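Local coordinates for tRNA nucleotidyl transferase-related protein (PDB 3H38) that adds CCA to the 3' ends of tRNA, being the C-terminal, class II nucleotidyltransferase portion of a longer protein, at residues E360-F363 against K364-L368; L200-A203 against V204-Y208; S8-L11 against V12-V15; I182-E185 against Q186-F190. All blocks are in the same frame, centred on the assembly; numbering follows the deposited sequence.

Contact 1 of 4, residues E360-F363 against K364-L368; sequences EGLF and KSYLL
Glu-360 and Lys-364 sit one turn apart on helix 357-371 and run side by side in the same direction until their charged ends meet, OE2 of Glu-360 lying 3.1 Å from NZ of Lys-364. The lysine reaches the anti side of that oxygen, 28° out of the carboxylate plane, so the salt bridge is somewhat skewed. The extended lysine chain also lays its CE 3.6 Å from Glu-360 CG. A second pair places the CD2 methyl of Leu-362 over one face of the Tyr-366 ring, toward its rim; the methyl does lie over the face, but its distance is too short to be trusted. Phe-363 holds CG opposite its backbone N (chi1 -179°), which lets CE2 come within 3.9 Å of CD2 of Leu-367. Beneath these pairs the helix is tied by Lys-364 N to Glu-360 O at 2.7 Å and by a nearly straight bond from Tyr-366 N to Leu-362 O at 2.9 Å. Farther out, OE1 of Glu-360 forms a salt bridge with Arg-265, Lys-364 makes a cation-pi contact with Trp-269, and Tyr-366 OH bonds to Val-331 O. With a cation at each oxygen, the buried Glu-360 carboxylate is probably kept ionised, and it links this helix to helix 254-274.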
# COMPACT_ATOMS: atom_id res chain seq x y z
N GLU A 360 -7.89 -25.69 -3.16
CA GLU A 360 -8.33 -24.29 -3.15
C GLU A 360 -9.79 -24.21 -3.56
O GLU A 360 -10.61 -23.65 -2.83
CB GLU A 360 -7.47 -23.46 -4.10
CG GLU A 360 -8.02 -22.09 -4.45
CD GLU A 360 -7.14 -21.35 -5.48
OE1 GLU A 360 -5.89 -21.45 -5.40
OE2 GLU A 360 -7.69 -20.67 -6.38
N GLY A 361 -10.12 -24.78 -4.72
CA GLY A 361 -11.50 -24.85 -5.19
C GLY A 361 -12.50 -25.37 -4.16
O GLY A 361 -13.56 -24.78 -3.97
N LEU A 362 -12.19 -26.45 -3.48
CA LEU A 362 -13.08 -26.97 -2.47
C LEU A 362 -13.19 -26.10 -1.24
O LEU A 362 -14.25 -25.59 -0.93
CB LEU A 362 -12.50 -28.28 -1.97
CG LEU A 362 -13.30 -29.47 -1.46
CD1 LEU A 362 -12.54 -30.16 -0.39
CD2 LEU A 362 -14.67 -29.13 -1.01
N PHE A 363 -12.07 -25.85 -0.61
CA PHE A 363 -11.98 -24.90 0.49
C PHE A 363 -12.69 -23.57 0.18
O PHE A 363 -13.40 -23.03 1.04
CB PHE A 363 -10.51 -24.68 0.85
CG PHE A 363 -10.28 -23.72 1.99
CD1 PHE A 363 -10.70 -24.04 3.27
CD2 PHE A 363 -9.63 -22.51 1.78
CE1 PHE A 363 -10.47 -23.15 4.32
CE2 PHE A 363 -9.41 -21.63 2.82
CZ PHE A 363 -9.83 -21.95 4.09
N LYS A 364 -12.54 -23.05 -1.04
CA LYS A 364 -13.19 -21.80 -1.41
C LYS A 364 -14.70 -21.86 -1.21
O LYS A 364 -15.32 -20.87 -0.81
CB LYS A 364 -12.90 -21.45 -2.87
CG LYS A 364 -11.62 -20.70 -3.09
CD LYS A 364 -11.39 -20.42 -4.55
CE LYS A 364 -10.33 -19.35 -4.75
NZ LYS A 364 -10.30 -18.92 -6.18
N SER A 365 -15.34 -22.94 -1.64
CA SER A 365 -16.76 -23.09 -1.39
C SER A 365 -17.13 -23.43 0.02
O SER A 365 -18.04 -22.87 0.57
CB SER A 365 -17.46 -23.99 -2.39
OG SER A 365 -18.29 -23.18 -3.21
N TYR A 366 -16.41 -24.34 0.61
CA TYR A 366 -16.70 -24.66 2.00
C TYR A 366 -16.81 -23.34 2.76
O TYR A 366 -17.65 -23.17 3.65
CB TYR A 366 -15.58 -25.51 2.59
CG TYR A 366 -15.76 -26.99 2.36
CD1 TYR A 366 -15.04 -27.92 3.10
CD2 TYR A 366 -16.67 -27.46 1.42
CE1 TYR A 366 -15.21 -29.29 2.90
CE2 TYR A 366 -16.85 -28.82 1.21
CZ TYR A 366 -16.11 -29.73 1.95
OH TYR A 366 -16.28 -31.09 1.74
N LEU A 367 -15.95 -22.40 2.38
CA LEU A 367 -15.87 -21.07 2.97
C LEU A 367 -17.15 -20.28 2.72
O LEU A 367 -17.65 -19.56 3.60
CB LEU A 367 -14.70 -20.35 2.32
CG LEU A 367 -13.75 -19.42 3.07
CD1 LEU A 367 -13.47 -19.90 4.49
CD2 LEU A 367 -12.47 -19.34 2.25
N LEU A 368 -17.68 -20.41 1.51
CA LEU A 368 -18.88 -19.68 1.11
C LEU A 368 -20.11 -20.31 1.73
O LEU A 368 -21.04 -19.61 2.14
CB LEU A 368 -19.00 -19.63 -0.42
CG LEU A 368 -18.06 -18.56 -0.99
CD1 LEU A 368 -18.20 -18.42 -2.49
CD2 LEU A 368 -18.31 -17.23 -0.29

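Contact 2 of 4, residues L200-A203 against V204-Y208; sequences LKQA and VEEGY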
# COMPACT_ATOMS: atom_id res chain seq x y z
N LEU A 200 22.22 1.05 -3.70
CA LEU A 200 21.11 0.40 -3.01
C LEU A 200 21.62 -0.78 -2.17
O LEU A 200 21.28 -0.91 -0.99
CB LEU A 200 20.07 -0.05 -4.05
CG LEU A 200 18.66 -0.51 -3.62
CD1 LEU A 200 17.55 -0.07 -4.56
CD2 LEU A 200 18.61 -2.02 -3.43
N LYS A 201 22.45 -1.61 -2.79
CA LYS A 201 22.97 -2.82 -2.15
C LYS A 201 23.84 -2.51 -0.95
O LYS A 201 23.80 -3.23 0.07
CB LYS A 201 23.81 -3.64 -3.14
CG LYS A 201 23.04 -4.26 -4.29
CD LYS A 201 23.84 -5.41 -4.90
CE LYS A 201 23.30 -5.86 -6.25
NZ LYS A 201 23.99 -7.11 -6.68
N GLN A 202 24.66 -1.47 -1.08
CA GLN A 202 25.55 -1.06 0.02
C GLN A 202 24.70 -0.71 1.23
O GLN A 202 24.91 -1.24 2.32
CB GLN A 202 26.41 0.14 -0.39
CG GLN A 202 27.43 -0.16 -1.49
CD GLN A 202 28.32 1.03 -1.84
OE1 GLN A 202 29.35 0.87 -2.49
NE2 GLN A 202 27.93 2.23 -1.42
N ALA A 203 23.74 0.18 1.00
CA ALA A 203 22.83 0.66 2.04
C ALA A 203 22.13 -0.51 2.71
O ALA A 203 22.04 -0.56 3.92
CB ALA A 203 21.80 1.62 1.44
N VAL A 204 21.64 -1.44 1.91
CA VAL A 204 20.95 -2.61 2.46
C VAL A 204 21.89 -3.39 3.34
O VAL A 204 21.59 -3.65 4.50
CB VAL A 204 20.35 -3.51 1.37
CG1 VAL A 204 19.96 -4.90 1.95
CG2 VAL A 204 19.15 -2.82 0.74
N GLU A 205 23.05 -3.75 2.81
CA GLU A 205 23.94 -4.59 3.58
C GLU A 205 24.81 -3.86 4.61
O GLU A 205 25.63 -4.50 5.27
CB GLU A 205 24.81 -5.44 2.66
CG GLU A 205 25.99 -4.74 2.01
CD GLU A 205 26.89 -5.73 1.28
OE1 GLU A 205 26.52 -6.18 0.17
OE2 GLU A 205 27.97 -6.08 1.82
N GLU A 206 24.64 -2.55 4.78
CA GLU A 206 25.35 -1.86 5.87
C GLU A 206 24.44 -1.41 7.02
O GLU A 206 24.89 -0.66 7.88
CB GLU A 206 26.15 -0.66 5.36
CG GLU A 206 27.35 -0.99 4.49
CD GLU A 206 27.90 0.26 3.77
OE1 GLU A 206 28.66 0.09 2.79
OE2 GLU A 206 27.57 1.40 4.18
N GLY A 207 23.18 -1.85 7.03
CA GLY A 207 22.30 -1.64 8.17
C GLY A 207 21.37 -0.45 8.10
O GLY A 207 20.75 -0.05 9.08
N TYR A 208 21.22 0.10 6.92
CA TYR A 208 20.51 1.37 6.84
C TYR A 208 19.00 1.29 7.07
O TYR A 208 18.41 2.18 7.71
CB TYR A 208 20.96 2.17 5.62
CG TYR A 208 22.30 2.83 5.88
CD1 TYR A 208 22.42 3.85 6.82
CD2 TYR A 208 23.45 2.39 5.24
CE1 TYR A 208 23.65 4.45 7.09
CE2 TYR A 208 24.69 2.98 5.50
CZ TYR A 208 24.78 4.01 6.42
OH TYR A 208 26.00 4.59 6.69
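Glu-206 sets CG beside its own backbone N (chi1 -68°), and this turns the start of its chain over the carbonyl of Gln-202, with CG 3.3 Å from Gln-202 O. In Glu-205, CG instead stands between the backbone N and the carbonyl carbon (chi1 78°), where it comes to 3.3 Å from Lys-201 O. Both lie where the regular helix gives way. Regular bonding persists as far as Glu-205 N, which meets Lys-201 O at 2.9 Å, whereas the bond from Glu-206 N to Gln-202 O is weak. The carbonyl of Ala-203 then takes the N-H of Tyr-208, 3.2 Å from N to O, five residues on. Gly-207, at phi 97°, supplies the left-handed step between them, and a weak inner bond joins its N to Val-204 O; together they have the pattern of a Schellman motif. Tyr-208 brings its ring edge to the same carbonyl, and CD2 lies 4.2 Å from Ala-203 CB. Gly-207 is at once the N-cap position of helix 208-211. Ala-203 and Val-204 meet Ile-178 of helix 177-187, Leu-200 reaches Phe-171, Val-204 touches helix 242-246, and Tyr-208 rests on Pro-111 and Pro-175.

Contact 3 of 4, residues S8-L11 against V12-V15; sequences SKLL and VERV
Helix 8-14 is the short helix that follows the edge strand 4-6 of the large mixed sheet, and its last turn shows how a surface helix can pair an aliphatic branch with a charged group. Leu-10 and Arg-14 carry that pairing: the CD2 methyl of Leu-10 lies over one face of the guanidinium, 3.3 Å from Arg-14 NH1, and also comes 3.6 Å from Arg-14 CG. The arginine places CG beside its backbone N (chi1 -46°) and bends again at chi2 and chi3, a course that carries the flat group past the leucine. Its own backbone is held by a nearly straight bond from Arg-14 N to Leu-10 O at 2.9 Å. On the inner side Leu-11 and Val-15 point the same way, their nearest methyls, CD2 of Leu-11 and CG2 of Val-15, being 3.9 Å apart. Val-15 N still bonds to Leu-11 O at 2.8 Å, although Val-15 has already left helical backbone angles. At the other end, Ser-8 N bonds to Asp-6 OD2. Leu-10, Leu-11 and Val-15 all lean on Leu-47 of helix 42-49, and the carbonyl O of Leu-47 accepts a hydrogen bond from Arg-14 NH1. In helix 17-32, Val-12 touches Leu-20 and Val-15 touches Phe-23.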
# COMPACT_ATOMS: atom_id res chain seq x y z
N SER A 8 5.76 23.22 -24.15
CA SER A 8 4.50 23.92 -24.33
C SER A 8 3.50 23.21 -25.20
O SER A 8 2.33 23.13 -24.86
CB SER A 8 4.74 25.34 -24.90
OG SER A 8 5.04 26.20 -23.84
N LYS A 9 3.95 22.70 -26.33
CA LYS A 9 3.11 21.98 -27.24
C LYS A 9 2.58 20.75 -26.58
O LYS A 9 1.40 20.51 -26.62
CB LYS A 9 3.87 21.61 -28.48
CG LYS A 9 4.00 22.68 -29.47
CD LYS A 9 4.88 22.24 -30.58
CE LYS A 9 6.33 22.24 -30.17
NZ LYS A 9 7.26 22.81 -31.17
N LEU A 10 3.44 20.01 -25.92
CA LEU A 10 3.08 18.80 -25.24
C LEU A 10 2.02 19.04 -24.18
O LEU A 10 1.14 18.26 -24.05
CB LEU A 10 4.33 18.20 -24.64
CG LEU A 10 4.53 16.73 -24.34
CD1 LEU A 10 4.88 16.44 -22.96
CD2 LEU A 10 3.44 15.85 -24.82
N LEU A 11 2.10 20.14 -23.46
CA LEU A 11 1.11 20.45 -22.44
C LEU A 11 -0.25 20.71 -23.06
O LEU A 11 -1.27 20.20 -22.57
CB LEU A 11 1.53 21.68 -21.63
CG LEU A 11 2.61 21.59 -20.54
CD1 LEU A 11 3.14 22.97 -20.26
CD2 LEU A 11 2.09 20.95 -19.24
N VAL A 12 -0.28 21.52 -24.12
CA VAL A 12 -1.56 21.87 -24.73
C VAL A 12 -2.17 20.62 -25.35
O VAL A 12 -3.39 20.43 -25.32
CB VAL A 12 -1.47 23.07 -25.74
CG1 VAL A 12 -0.31 23.98 -25.38
CG2 VAL A 12 -1.33 22.58 -27.16
N GLU A 13 -1.32 19.76 -25.89
CA GLU A 13 -1.79 18.49 -26.41
C GLU A 13 -2.39 17.62 -25.29
O GLU A 13 -3.55 17.23 -25.36
CB GLU A 13 -0.69 17.73 -27.14
CG GLU A 13 -1.27 16.59 -27.97
CD GLU A 13 -0.36 15.37 -28.11
OE1 GLU A 13 0.87 15.54 -28.31
OE2 GLU A 13 -0.89 14.24 -28.05
N ARG A 14 -1.64 17.32 -24.25
CA ARG A 14 -2.08 16.37 -23.27
C ARG A 14 -2.96 16.84 -22.13
O ARG A 14 -3.66 16.06 -21.58
CB ARG A 14 -0.87 15.68 -22.71
CG ARG A 14 0.08 15.25 -23.77
CD ARG A 14 0.61 13.93 -23.42
NE ARG A 14 0.84 13.11 -24.60
CZ ARG A 14 1.98 12.51 -24.86
NH1 ARG A 14 3.00 12.64 -24.03
NH2 ARG A 14 2.11 11.79 -25.95
N VAL A 15 -2.91 18.09 -21.77
CA VAL A 15 -3.61 18.55 -20.57
C VAL A 15 -4.98 19.19 -20.87
O VAL A 15 -5.13 19.94 -21.84
CB VAL A 15 -2.71 19.51 -19.72
CG1 VAL A 15 -3.24 19.67 -18.27
CG2 VAL A 15 -1.26 18.99 -19.70

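Contact 4 of 4, residues I182-E185 against Q186-F190; sequences IRFE and QRFDF
Phe-190 N is held by two carbonyls: Glu-185 O, 3.0 Å away with the donor in the carbonyl plane, and, more weakly, Phe-188 O. Glu-185 OE2 forms a salt bridge with Arg-236 and accepts Ile-192 N, so backbone and side chain of Glu-185 both bond to the chain after the helix. One residue earlier, Phe-184 O receives Phe-188 N at 3.3 Å, a straight bond whose donor stands above the carbonyl plane. The two phenylalanine side chains lie side by side, pointing the same way, with CD2 of Phe-184 3.8 Å from CE2 of Phe-188. Arg-187 completes the group. It swings CG away from its backbone N (chi1 166°) and runs alongside Phe-184, bringing CD to 3.9 Å from Phe-184 CD2 at the ring edge; farther along, Phe-184 CE2 sits over one face of the guanidinium, the two planes 59° apart. Phe-184 also packs against Arg-45 and Asn-134, which contact ATP in nucleotide complexes (Arg-45 also CTP), and Arg-183 is paired with Glu-220. Arg-183 and Arg-187 contact ATP and CTP in such complexes; helix 177-187, with Asp-174 before it, lines the nucleotide pocket of this class II CCA-adding enzyme, empty here.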
# COMPACT_ATOMS: atom_id res chain seq x y z
N ILE A 182 12.27 0.14 -5.88
CA ILE A 182 11.63 -1.06 -6.37
C ILE A 182 10.21 -0.73 -6.82
O ILE A 182 9.80 -1.12 -7.92
CB ILE A 182 11.64 -2.16 -5.29
CG1 ILE A 182 13.07 -2.68 -5.09
CG2 ILE A 182 10.68 -3.29 -5.64
CD1 ILE A 182 13.38 -2.97 -3.65
N ARG A 183 9.49 0.01 -6.01
CA ARG A 183 8.14 0.35 -6.34
C ARG A 183 7.94 1.03 -7.66
O ARG A 183 7.07 0.66 -8.37
CB ARG A 183 7.46 1.14 -5.25
CG ARG A 183 6.24 1.82 -5.72
CD ARG A 183 5.30 2.11 -4.65
NE ARG A 183 5.89 3.02 -3.70
CZ ARG A 183 5.71 4.32 -3.70
NH1 ARG A 183 6.31 5.08 -2.82
NH2 ARG A 183 4.92 4.86 -4.57
N PHE A 184 8.73 2.04 -7.97
CA PHE A 184 8.62 2.73 -9.26
C PHE A 184 9.26 1.87 -10.35
O PHE A 184 8.92 1.99 -11.52
CB PHE A 184 9.26 4.12 -9.23
CG PHE A 184 8.55 5.13 -8.33
CD1 PHE A 184 9.20 5.69 -7.25
CD2 PHE A 184 7.26 5.54 -8.60
CE1 PHE A 184 8.56 6.63 -6.43
CE2 PHE A 184 6.62 6.48 -7.79
CZ PHE A 184 7.28 7.02 -6.71
N GLU A 185 10.21 1.02 -9.98
CA GLU A 185 10.75 0.05 -10.93
C GLU A 185 9.66 -0.87 -11.47
O GLU A 185 9.57 -1.08 -12.67
CB GLU A 185 11.84 -0.80 -10.28
CG GLU A 185 13.03 -1.05 -11.19
CD GLU A 185 13.89 -2.20 -10.73
OE1 GLU A 185 13.48 -2.91 -9.77
OE2 GLU A 185 14.97 -2.42 -11.33
N GLN A 186 8.82 -1.43 -10.60
CA GLN A 186 7.75 -2.28 -11.11
C GLN A 186 6.57 -1.46 -11.65
O GLN A 186 5.85 -1.94 -12.51
CB GLN A 186 7.24 -3.32 -10.07
CG GLN A 186 8.30 -4.03 -9.21
CD GLN A 186 9.43 -4.61 -10.03
OE1 GLN A 186 9.21 -5.15 -11.10
NE2 GLN A 186 10.66 -4.48 -9.53
N ARG A 187 6.36 -0.25 -11.14
CA ARG A 187 5.18 0.53 -11.54
C ARG A 187 5.18 1.02 -13.00
O ARG A 187 4.14 1.07 -13.64
CB ARG A 187 4.95 1.71 -10.60
CG ARG A 187 3.96 2.72 -11.16
CD ARG A 187 4.34 4.10 -10.70
NE ARG A 187 3.61 4.57 -9.53
CZ ARG A 187 2.86 5.67 -9.51
NH1 ARG A 187 2.24 6.05 -8.39
NH2 ARG A 187 2.74 6.42 -10.62
N PHE A 188 6.35 1.40 -13.51
CA PHE A 188 6.57 1.54 -14.95
C PHE A 188 7.38 0.31 -15.25
O PHE A 188 7.62 -0.48 -14.34
CB PHE A 188 7.39 2.79 -15.20
CG PHE A 188 6.98 3.94 -14.35
CD1 PHE A 188 5.88 4.73 -14.70
CD2 PHE A 188 7.66 4.24 -13.18
CE1 PHE A 188 5.48 5.79 -13.89
CE2 PHE A 188 7.27 5.28 -12.38
CZ PHE A 188 6.17 6.06 -12.74
N ASP A 189 7.81 0.09 -16.47
CA ASP A 189 8.61 -1.14 -16.60
C ASP A 189 10.08 -0.78 -16.54
O ASP A 189 10.83 -0.92 -17.51
CB ASP A 189 8.25 -1.96 -17.84
CG ASP A 189 8.84 -3.37 -17.80
OD1 ASP A 189 9.58 -3.69 -16.85
OD2 ASP A 189 8.56 -4.15 -18.74
N PHE A 190 10.51 -0.28 -15.38
CA PHE A 190 11.83 0.33 -15.34
C PHE A 190 12.87 -0.53 -14.72
O PHE A 190 12.56 -1.50 -14.05
CB PHE A 190 11.78 1.71 -14.70
CG PHE A 190 11.28 2.76 -15.62
CD1 PHE A 190 11.41 4.10 -15.31
CD2 PHE A 190 10.70 2.40 -16.82
CE1 PHE A 190 10.94 5.05 -16.17
CE2 PHE A 190 10.24 3.34 -17.68
CZ PHE A 190 10.35 4.67 -17.37

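In the fold
All four contacts are local, one to two turns along a helix or round its end, yet they stand at very different distances from the nucleotide site. Contact 4 is part of it through Arg-183 and Arg-187, which contact ATP and CTP in nucleotide-bound crystals. Contact 2 touches helix 177-187, which carries contact 4, through Ile-178 and Ala-181; their nearest atoms are about 5 Å apart. Contact 3 lies beside the mixed sheet that bears Asp-57 and Asp-99; Val-15 is about 10 Å, side chain to side chain, from Asp-55, another magnesium ligand, though no metal is bound here. Helix 42-49, carrying Arg-45, touches contacts 3 and 4. Contact 1 is remote, its centre about 34 Å from that of contact 4.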